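Local structure of oligopeptide ABC transporter OppAIV (Borrelia burgdorferi B31, 4GL8) at residues Gln59-Ile64 with Val204-Phe209; Leu99-Gly104 with Pro186-Glu191; Lys114-Ile119 with Gln180-Val185. The protein probably binds oligopeptides outside the cytoplasmic membrane and hands them to an ABC transporter for uptake, as other family 5 solute-binding proteins do. All blocks are in the same frame, centred on the assembly; numbering follows the deposited sequence. Where two conformers were deposited one is given.

In the fold
All three contacts lie on the same side of the chain's centre; contacts 2 and 3 share a backbone run, 180-185 leading into 186-191. Contacts 1 and 3 are buried; contact 2 is buried at W101 and P186 but reaches solvent at D103. Their chemistry follows their place. Contact 1 joins two loops mainly through backbone carbonyls and amides, contact 2 pairs aromatic-proline packing with a histidine-carboxylate bond, and contact 3 uses a serine, a tyrosine and aliphatic groups to set helix 109-119 against the run entering helix 187-193, whose start contact 2 joins to the loop before helix 109-119. S102 of contact 2 hydrogen-bonds V205 of contact 1, while F61 packs on I183 of contact 3.

Contact 1 of 3, residues Gln59-Ile64 with Val204-Phe209; sequences QMFLGI and VVSGPF
The hydroxyl of S206 stands between its own backbone N and carbonyl carbon (chi1 54°), and from there OG accepts the amide of L62, N to OG 2.9 Å. F61 turns CG away from its carbonyl carbon (chi1 -64°), which carries the far end of its ring back to 204-209 although its CB starts out pointing away. V205 CB lies over one face of that ring, offset toward the rim, and F61 CZ meets V205 CG1 at 3.8 Å; the two side chains cross at about a right angle.

Backbone groups supply most of the remaining polar contact. M60 O receives the amide N of G207 at 2.7 Å, and it also draws a weak bond from S206 N. The same carbonyl oxygen lies 3.2 Å from V205 CB, so apolar and polar groups crowd it together. One residue earlier, Q59 O accepts F209 N at 3.2 Å, while the edge of the F209 ring meets this oxygen in plane. In return F209 O faces M60 CA at 3.3 Å in a CA-H...O contact. A water placed between S206 OG and L62 O, unusually close to the latter, appears to bridge them, accepting from the serine.

The side-chain amide of Q59 turns to other partners, F520 O and G55 O through NE2 and L522 N through OE1. The contact thus joins the link between helix 51-57 and strand 65-67 to the chain entering strand 209-215, with L222 of strand 219-224 against Q59, M60 and F209, and L78 of strand 74-84 against L62.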
loop_
_atom_site.group_PDB
_atom_site.type_symbol
_atom_site.label_atom_id
_atom_site.label_comp_id
_atom_site.label_asym_id
_atom_site.label_seq_id
_atom_site.Cartn_x
_atom_site.Cartn_y
_atom_site.Cartn_z
ATOM N N GLN A 59 4.694 3.987 12.944
ATOM C CA GLN A 59 4.948 4.866 14.084
ATOM C C GLN A 59 5.510 4.112 15.275
ATOM O O GLN A 59 5.919 4.737 16.246
ATOM C CB GLN A 59 3.701 5.627 14.532
ATOM C CG GLN A 59 2.872 6.218 13.415
ATOM C CD GLN A 59 3.695 7.075 12.477
ATOM O OE1 GLN A 59 4.422 7.967 12.907
ATOM N NE2 GLN A 59 3.605 6.786 11.182
ATOM N N MET A 60 5.556 2.779 15.187
ATOM C CA MET A 60 5.952 1.965 16.302
ATOM C C MET A 60 7.170 1.122 16.052
ATOM O O MET A 60 7.867 0.844 16.988
ATOM C CB MET A 60 4.815 1.064 16.728
ATOM C CG MET A 60 3.576 1.844 17.076
ATOM S SD MET A 60 2.350 0.870 17.937
ATOM C CE MET A 60 1.655 -0.054 16.593
ATOM N N PHE A 61 7.400 0.706 14.809
ATOM C CA PHE A 61 8.487 -0.208 14.463
ATOM C C PHE A 61 9.429 0.444 13.464
ATOM O O PHE A 61 9.035 0.831 12.363
ATOM C CB PHE A 61 7.935 -1.544 13.932
ATOM C CG PHE A 61 7.152 -2.309 14.961
ATOM C CD1 PHE A 61 5.801 -2.049 15.157
ATOM C CD2 PHE A 61 7.778 -3.213 15.788
ATOM C CE1 PHE A 61 5.097 -2.709 16.156
ATOM C CE2 PHE A 61 7.079 -3.877 16.775
ATOM C CZ PHE A 61 5.734 -3.618 16.971
ATOM N N LEU A 62 10.681 0.548 13.892
ATOM C CA LEU A 62 11.783 1.038 13.087
ATOM C C LEU A 62 12.291 -0.063 12.159
ATOM O O LEU A 62 12.574 -1.168 12.602
ATOM C CB LEU A 62 12.890 1.469 14.027
ATOM C CG LEU A 62 13.937 2.431 13.515
ATOM C CD1 LEU A 62 13.274 3.721 13.014
ATOM C CD2 LEU A 62 14.917 2.699 14.665
ATOM N N GLY A 63 12.332 0.224 10.868
ATOM C CA GLY A 63 12.932 -0.655 9.898
ATOM C C GLY A 63 14.451 -0.588 9.906
ATOM O O GLY A 63 15.045 0.237 10.590
ATOM N N ILE A 64 15.086 -1.460 9.121
ATOM C CA ILE A 64 16.539 -1.423 8.998
ATOM C C ILE A 64 16.877 -0.028 8.444
ATOM O O ILE A 64 17.839 0.625 8.880
ATOM C CB ILE A 64 17.080 -2.588 8.132
ATOM C CG1 ILE A 64 16.838 -3.934 8.841
ATOM C CG2 ILE A 64 18.570 -2.427 7.903
ATOM C CD1 ILE A 64 16.951 -5.153 7.940
ATOM N N VAL A 204 5.765 -5.111 22.225
ATOM C CA VAL A 204 6.934 -4.290 22.528
ATOM C C VAL A 204 7.441 -3.838 21.198
ATOM O O VAL A 204 7.231 -4.518 20.206
ATOM C CB VAL A 204 8.049 -5.050 23.295
ATOM C CG1 VAL A 204 7.537 -5.551 24.648
ATOM C CG2 VAL A 204 8.624 -6.172 22.449
ATOM N N VAL A 205 8.091 -2.681 21.164
ATOM C CA VAL A 205 8.343 -1.998 19.894
ATOM C C VAL A 205 9.754 -1.428 19.871
ATOM O O VAL A 205 10.408 -1.330 20.908
ATOM C CB VAL A 205 7.337 -0.830 19.676
ATOM C CG1 VAL A 205 5.902 -1.270 19.966
ATOM C CG2 VAL A 205 7.690 0.369 20.543
ATOM N N SER A 206 10.177 -1.005 18.678
ATOM C CA SER A 206 11.504 -0.434 18.429
ATOM C C SER A 206 11.476 1.043 18.069
ATOM O O SER A 206 12.512 1.691 18.043
ATOM C CB SER A 206 12.172 -1.197 17.274
ATOM O OG SER A 206 11.316 -1.201 16.138
ATOM N N GLY A 207 10.300 1.588 17.781
ATOM C CA GLY A 207 10.198 2.957 17.243
ATOM C C GLY A 207 9.782 3.977 18.291
ATOM O O GLY A 207 9.757 3.680 19.488
ATOM N N PRO A 208 9.433 5.193 17.839
ATOM C CA PRO A 208 9.116 6.367 18.680
ATOM C C PRO A 208 7.920 6.205 19.604
ATOM O O PRO A 208 7.908 6.842 20.653
ATOM C CB PRO A 208 8.833 7.488 17.677
ATOM C CG PRO A 208 8.710 6.841 16.346
ATOM C CD PRO A 208 9.315 5.478 16.402
ATOM N N PHE A 209 6.937 5.387 19.211
ATOM C CA PHE A 209 5.739 5.113 20.033
ATOM C C PHE A 209 5.455 3.620 20.317
ATOM O O PHE A 209 5.684 2.746 19.477
ATOM C CB PHE A 209 4.512 5.729 19.362
ATOM C CG PHE A 209 4.591 7.224 19.197
ATOM C CD1 PHE A 209 4.353 8.059 20.271
ATOM C CD2 PHE A 209 4.919 7.789 17.970
ATOM C CE1 PHE A 209 4.432 9.441 20.124
ATOM C CE2 PHE A 209 4.979 9.165 17.817
ATOM C CZ PHE A 209 4.748 9.994 18.895
HETATM O O HOH W 1 11.902 -3.002 14.219
#

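Contact 2 of 3, residues Leu99-Gly104 with Pro186-Glu191; sequences LVWSDG and PMHVIE
W101 and P186 form the close-packed half of this contact. The proline lies over one face of the indole, with P186 CB 3.8 Å from the centroid of the W101 six-membered ring and 10° off its normal, a CH-pi contact. Farther along the same benzo ring, W101 CH2 comes within 3.6 Å of P186 N and 3.8 Å of P186 CD, so much of the pyrrolidine is spread over the aromatic surface. The five-membered part of the indole meets H188 less intimately: W101 CD1 approaches H188 CE1 at 3.8 Å, and the two ring planes are inclined at 49°.

Toward solvent the contact narrows to one polar link. H188 NE2 donates to D103 OD2 at 2.6 Å through an almost straight N-H...O bond of 177°. The acceptor uses its syn lone pair and lies in the imidazole plane, and the carboxylate is nearly coplanar with the ring. Both side chains place CG between backbone N and carbonyl carbon, and they come at each other from opposite directions. V189 CG2 lies over one face of the imidazole, toward its rim, and probably limits its rotation.

D103 is carried by a type I turn, W101 to G104, closed by G104 N to W101 O. P186 is the N-cap residue of helix 187-193, and its carbonyl accepts both V189 N and I190 N. The contact therefore fastens the loop between strand 90-95 and helix 109-119 to the start of helix 187-193, whose M187 and I190 also touch helix 109-119.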
loop_
_atom_site.group_PDB
_atom_site.type_symbol
_atom_site.label_atom_id
_atom_site.label_comp_id
_atom_site.label_asym_id
_atom_site.label_seq_id
_atom_site.Cartn_x
_atom_site.Cartn_y
_atom_site.Cartn_z
ATOM N N LEU A 99 20.720 -0.515 20.712
ATOM C CA LEU A 99 19.363 -0.724 20.220
ATOM C C LEU A 99 18.629 -1.638 21.166
ATOM O O LEU A 99 19.093 -2.725 21.440
ATOM C CB LEU A 99 19.369 -1.355 18.834
ATOM C CG LEU A 99 19.747 -0.439 17.668
ATOM C CD1 LEU A 99 19.853 -1.254 16.384
ATOM C CD2 LEU A 99 18.745 0.707 17.502
ATOM N N VAL A 100 17.481 -1.215 21.671
ATOM C CA VAL A 100 16.674 -2.088 22.522
ATOM C C VAL A 100 15.221 -1.997 22.121
ATOM O O VAL A 100 14.790 -0.984 21.606
ATOM C CB VAL A 100 16.800 -1.735 24.011
ATOM C CG1 VAL A 100 18.134 -2.227 24.588
ATOM C CG2 VAL A 100 16.629 -0.244 24.224
ATOM N N TRP A 101 14.479 -3.081 22.330
ATOM C CA TRP A 101 13.028 -3.036 22.260
ATOM C C TRP A 101 12.519 -2.268 23.509
ATOM O O TRP A 101 13.286 -1.906 24.398
ATOM C CB TRP A 101 12.438 -4.457 22.224
ATOM C CG TRP A 101 12.847 -5.306 21.053
ATOM C CD1 TRP A 101 13.750 -6.322 21.067
ATOM C CD2 TRP A 101 12.366 -5.225 19.710
ATOM N NE1 TRP A 101 13.866 -6.877 19.826
ATOM C CE2 TRP A 101 13.029 -6.220 18.969
ATOM C CE3 TRP A 101 11.449 -4.411 19.063
ATOM C CZ2 TRP A 101 12.811 -6.416 17.609
ATOM C CZ3 TRP A 101 11.224 -4.618 17.698
ATOM C CH2 TRP A 101 11.904 -5.616 16.993
ATOM N N SER A 102 11.214 -2.052 23.566
ATOM C CA SER A 102 10.604 -1.192 24.562
ATOM C C SER A 102 10.532 -1.829 25.956
ATOM O O SER A 102 10.252 -1.148 26.917
ATOM C CB SER A 102 9.219 -0.745 24.102
ATOM O OG SER A 102 8.394 -1.860 23.857
ATOM N N ASP A 103 10.781 -3.132 26.039
ATOM C CA ASP A 103 10.998 -3.820 27.303
ATOM C C ASP A 103 12.500 -3.938 27.660
ATOM O O ASP A 103 12.850 -4.708 28.537
ATOM C CB ASP A 103 10.377 -5.213 27.239
ATOM C CG ASP A 103 11.000 -6.093 26.149
ATOM O OD1 ASP A 103 11.778 -5.590 25.330
ATOM O OD2 ASP A 103 10.705 -7.292 26.092
ATOM N N GLY A 104 13.385 -3.208 26.969
ATOM C CA GLY A 104 14.825 -3.239 27.265
ATOM C C GLY A 104 15.629 -4.410 26.725
ATOM O O GLY A 104 16.825 -4.439 26.874
ATOM N N PRO A 186 9.638 -8.401 17.299
ATOM C CA PRO A 186 10.296 -8.949 18.505
ATOM C C PRO A 186 10.010 -10.429 18.766
ATOM O O PRO A 186 8.971 -10.802 19.369
ATOM C CB PRO A 186 9.746 -8.082 19.638
ATOM C CG PRO A 186 8.437 -7.573 19.127
ATOM C CD PRO A 186 8.610 -7.406 17.636
ATOM N N MET A 187 10.959 -11.261 18.364
ATOM C CA MET A 187 10.732 -12.687 18.375
ATOM C C MET A 187 10.599 -13.280 19.764
ATOM O O MET A 187 9.854 -14.218 19.925
ATOM C CB MET A 187 11.770 -13.429 17.541
ATOM C CG MET A 187 11.496 -13.274 16.035
ATOM S SD MET A 187 9.801 -13.655 15.526
ATOM C CE MET A 187 9.778 -15.422 15.745
ATOM N N HIS A 188 11.272 -12.714 20.760
ATOM C CA HIS A 188 11.122 -13.184 22.151
ATOM C C HIS A 188 9.667 -13.062 22.650
ATOM O O HIS A 188 9.161 -13.925 23.395
ATOM C CB HIS A 188 12.168 -12.516 23.091
ATOM C CG HIS A 188 11.901 -11.070 23.417
ATOM N ND1 HIS A 188 12.160 -10.039 22.539
ATOM C CD2 HIS A 188 11.458 -10.486 24.559
ATOM C CE1 HIS A 188 11.866 -8.889 23.113
ATOM N NE2 HIS A 188 11.464 -9.132 24.347
ATOM N N VAL A 189 8.979 -12.034 22.163
ATOM C CA VAL A 189 7.609 -11.731 22.586
ATOM C C VAL A 189 6.590 -12.526 21.759
ATOM O O VAL A 189 5.609 -13.023 22.288
ATOM C CB VAL A 189 7.366 -10.212 22.518
ATOM C CG1 VAL A 189 5.892 -9.871 22.471
ATOM C CG2 VAL A 189 8.064 -9.502 23.673
ATOM N N ILE A 190 6.842 -12.673 20.470
ATOM C CA ILE A 190 6.029 -13.540 19.605
ATOM C C ILE A 190 6.108 -14.997 20.056
ATOM O O ILE A 190 5.099 -15.679 20.188
ATOM C CB ILE A 190 6.491 -13.416 18.142
ATOM C CG1 ILE A 190 6.165 -12.000 17.641
ATOM C CG2 ILE A 190 5.862 -14.515 17.270
ATOM C CD1 ILE A 190 6.828 -11.594 16.353
ATOM N N GLU A 191 7.318 -15.468 20.304
ATOM C CA GLU A 191 7.523 -16.823 20.832
ATOM C C GLU A 191 6.656 -17.107 22.063
ATOM O O GLU A 191 6.108 -18.170 22.210
ATOM C CB GLU A 191 8.958 -16.979 21.274
ATOM C CG GLU A 191 9.635 -18.134 20.632
ATOM C CD GLU A 191 10.329 -17.708 19.367
ATOM O OE1 GLU A 191 11.424 -17.091 19.481
ATOM O OE2 GLU A 191 9.780 -18.012 18.282
#

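Contact 3 of 3, residues Lys114-Ile119 with Gln180-Val185; sequences KSYLRI and QTFIPV
Helix 109-119 packs here, through S115, Y116 and I119, against the chain that runs from a short 3-10 turn at Q180-F182 toward helix 187-193. With its hydroxyl trans to the backbone N (chi1 176°), S115 reaches out from the helix, and its OG accepts the amide of V185, N to OG 3.0 Å at an N-H...O angle of 162°. The methyl V185 CG2 packs against the same oxygen at 3.3 Å.

One residue on, Y116 swings its phenol across to F182. Its OH donates weakly to F182 O at 2.7 Å and also lies at the edge of the F182 ring, in its plane; the two side chains cross at about a right angle, with Y116 CE1 4.0 Å from F182 CD1. At the helix end, I119 CD1 presses on T181 CG2 at 3.4 Å, tighter than usual van der Waals contact. R118 NH1 makes a loose contact with V185; its guanidinium is engaged by a salt bridge to D44 and a hydrogen bond to Q46.

Q180, at the start of the same 3-10 turn, packs on a modified side chain of the bound peptide, so the segment that meets the helix also reaches the peptide site of this family 5 solute-binding protein.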
loop_
_atom_site.group_PDB
_atom_site.type_symbol
_atom_site.label_atom_id
_atom_site.label_comp_id
_atom_site.label_asym_id
_atom_site.label_seq_id
_atom_site.Cartn_x
_atom_site.Cartn_y
_atom_site.Cartn_z
ATOM N N LYS A 114 16.069 -13.934 12.978
ATOM C CA LYS A 114 14.969 -14.771 13.492
ATOM C C LYS A 114 13.583 -14.207 13.091
ATOM O O LYS A 114 12.635 -14.955 12.787
ATOM C CB LYS A 114 15.101 -14.882 15.028
ATOM N N SER A 115 13.485 -12.879 13.045
ATOM C CA SER A 115 12.308 -12.218 12.530
ATOM C C SER A 115 12.035 -12.569 11.057
ATOM O O SER A 115 10.896 -12.953 10.675
ATOM C CB SER A 115 12.452 -10.710 12.693
ATOM O OG SER A 115 11.352 -10.068 12.100
ATOM N N TYR A 116 13.068 -12.481 10.225
ATOM C CA TYR A 116 12.920 -12.890 8.822
ATOM C C TYR A 116 12.560 -14.335 8.679
ATOM O O TYR A 116 11.742 -14.668 7.814
ATOM C CB TYR A 116 14.133 -12.555 7.967
ATOM C CG TYR A 116 14.186 -11.084 7.651
ATOM C CD1 TYR A 116 13.259 -10.502 6.789
ATOM C CD2 TYR A 116 15.146 -10.269 8.209
ATOM C CE1 TYR A 116 13.304 -9.134 6.500
ATOM C CE2 TYR A 116 15.194 -8.915 7.920
ATOM C CZ TYR A 116 14.281 -8.356 7.067
ATOM O OH TYR A 116 14.352 -7.005 6.786
ATOM N N LEU A 117 13.090 -15.180 9.559
ATOM C CA LEU A 117 12.690 -16.593 9.528
ATOM C C LEU A 117 11.185 -16.820 9.762
ATOM O O LEU A 117 10.588 -17.681 9.120
ATOM C CB LEU A 117 13.500 -17.437 10.512
ATOM C CG LEU A 117 15.018 -17.546 10.318
ATOM C CD1 LEU A 117 15.551 -18.439 11.417
ATOM C CD2 LEU A 117 15.427 -18.093 8.974
ATOM N N ARG A 118 10.573 -16.069 10.674
ATOM C CA ARG A 118 9.111 -16.149 10.873
ATOM C C ARG A 118 8.318 -15.816 9.598
ATOM O O ARG A 118 7.378 -16.542 9.272
ATOM C CB ARG A 118 8.655 -15.237 12.027
ATOM C CG ARG A 118 7.133 -15.066 12.167
ATOM C CD ARG A 118 6.805 -14.206 13.385
ATOM N NE ARG A 118 5.386 -14.175 13.716
ATOM C CZ ARG A 118 4.543 -13.159 13.480
ATOM N NH1 ARG A 118 4.941 -12.032 12.861
ATOM N NH2 ARG A 118 3.264 -13.269 13.868
ATOM N N ILE A 119 8.638 -14.735 8.878
ATOM C CA ILE A 119 7.812 -14.398 7.715
ATOM C C ILE A 119 8.017 -15.401 6.580
ATOM O O ILE A 119 7.149 -15.564 5.740
ATOM C CB ILE A 119 7.984 -12.949 7.218
ATOM C CG1 ILE A 119 6.883 -12.606 6.226
ATOM C CG2 ILE A 119 9.363 -12.735 6.587
ATOM C CD1 ILE A 119 6.837 -11.135 5.887
ATOM N N GLN A 180 6.711 -2.467 5.555
ATOM C CA GLN A 180 6.463 -3.155 6.817
ATOM C C GLN A 180 6.808 -4.620 6.795
ATOM O O GLN A 180 7.262 -5.120 7.775
ATOM C CB GLN A 180 5.025 -2.939 7.297
ATOM C CG GLN A 180 3.937 -3.714 6.552
ATOM C CD GLN A 180 3.423 -3.032 5.294
ATOM O OE1 GLN A 180 3.796 -1.906 4.957
ATOM N NE2 GLN A 180 2.543 -3.716 4.605
ATOM N N THR A 181 6.607 -5.293 5.675
ATOM C CA THR A 181 6.995 -6.697 5.501
ATOM C C THR A 181 8.462 -6.945 5.862
ATOM O O THR A 181 8.822 -8.056 6.340
ATOM C CB THR A 181 6.799 -7.100 4.021
ATOM O OG1 THR A 181 5.437 -6.893 3.662
ATOM C CG2 THR A 181 7.103 -8.516 3.797
ATOM N N PHE A 182 9.297 -5.928 5.639
ATOM C CA PHE A 182 10.710 -6.005 5.936
ATOM C C PHE A 182 11.099 -5.488 7.324
ATOM O O PHE A 182 12.264 -5.573 7.718
ATOM C CB PHE A 182 11.517 -5.244 4.892
ATOM C CG PHE A 182 11.620 -5.928 3.567
ATOM C CD1 PHE A 182 12.666 -6.790 3.300
ATOM C CD2 PHE A 182 10.738 -5.643 2.572
ATOM C CE1 PHE A 182 12.818 -7.357 2.066
ATOM C CE2 PHE A 182 10.850 -6.232 1.335
ATOM C CZ PHE A 182 11.898 -7.092 1.069
ATOM N N ILE A 183 10.142 -4.988 8.084
ATOM C CA ILE A 183 10.452 -4.403 9.388
ATOM C C ILE A 183 10.576 -5.524 10.412
ATOM O O ILE A 183 9.692 -6.359 10.503
ATOM C CB ILE A 183 9.399 -3.349 9.815
ATOM C CG1 ILE A 183 9.410 -2.211 8.799
ATOM C CG2 ILE A 183 9.707 -2.828 11.210
ATOM C CD1 ILE A 183 8.369 -1.133 9.021
ATOM N N PRO A 184 11.687 -5.559 11.162
ATOM C CA PRO A 184 11.861 -6.628 12.142
ATOM C C PRO A 184 10.851 -6.548 13.284
ATOM O O PRO A 184 10.456 -5.432 13.693
ATOM C CB PRO A 184 13.289 -6.401 12.676
ATOM C CG PRO A 184 13.968 -5.598 11.582
ATOM C CD PRO A 184 12.881 -4.700 11.089
ATOM N N VAL A 185 10.471 -7.726 13.796
ATOM C CA VAL A 185 9.515 -7.832 14.900
ATOM C C VAL A 185 10.153 -8.588 16.060
ATOM O O VAL A 185 11.098 -9.330 15.845
ATOM C CB VAL A 185 8.210 -8.527 14.460
ATOM C CG1 VAL A 185 7.448 -7.642 13.500
ATOM C CG2 VAL A 185 8.498 -9.874 13.823
#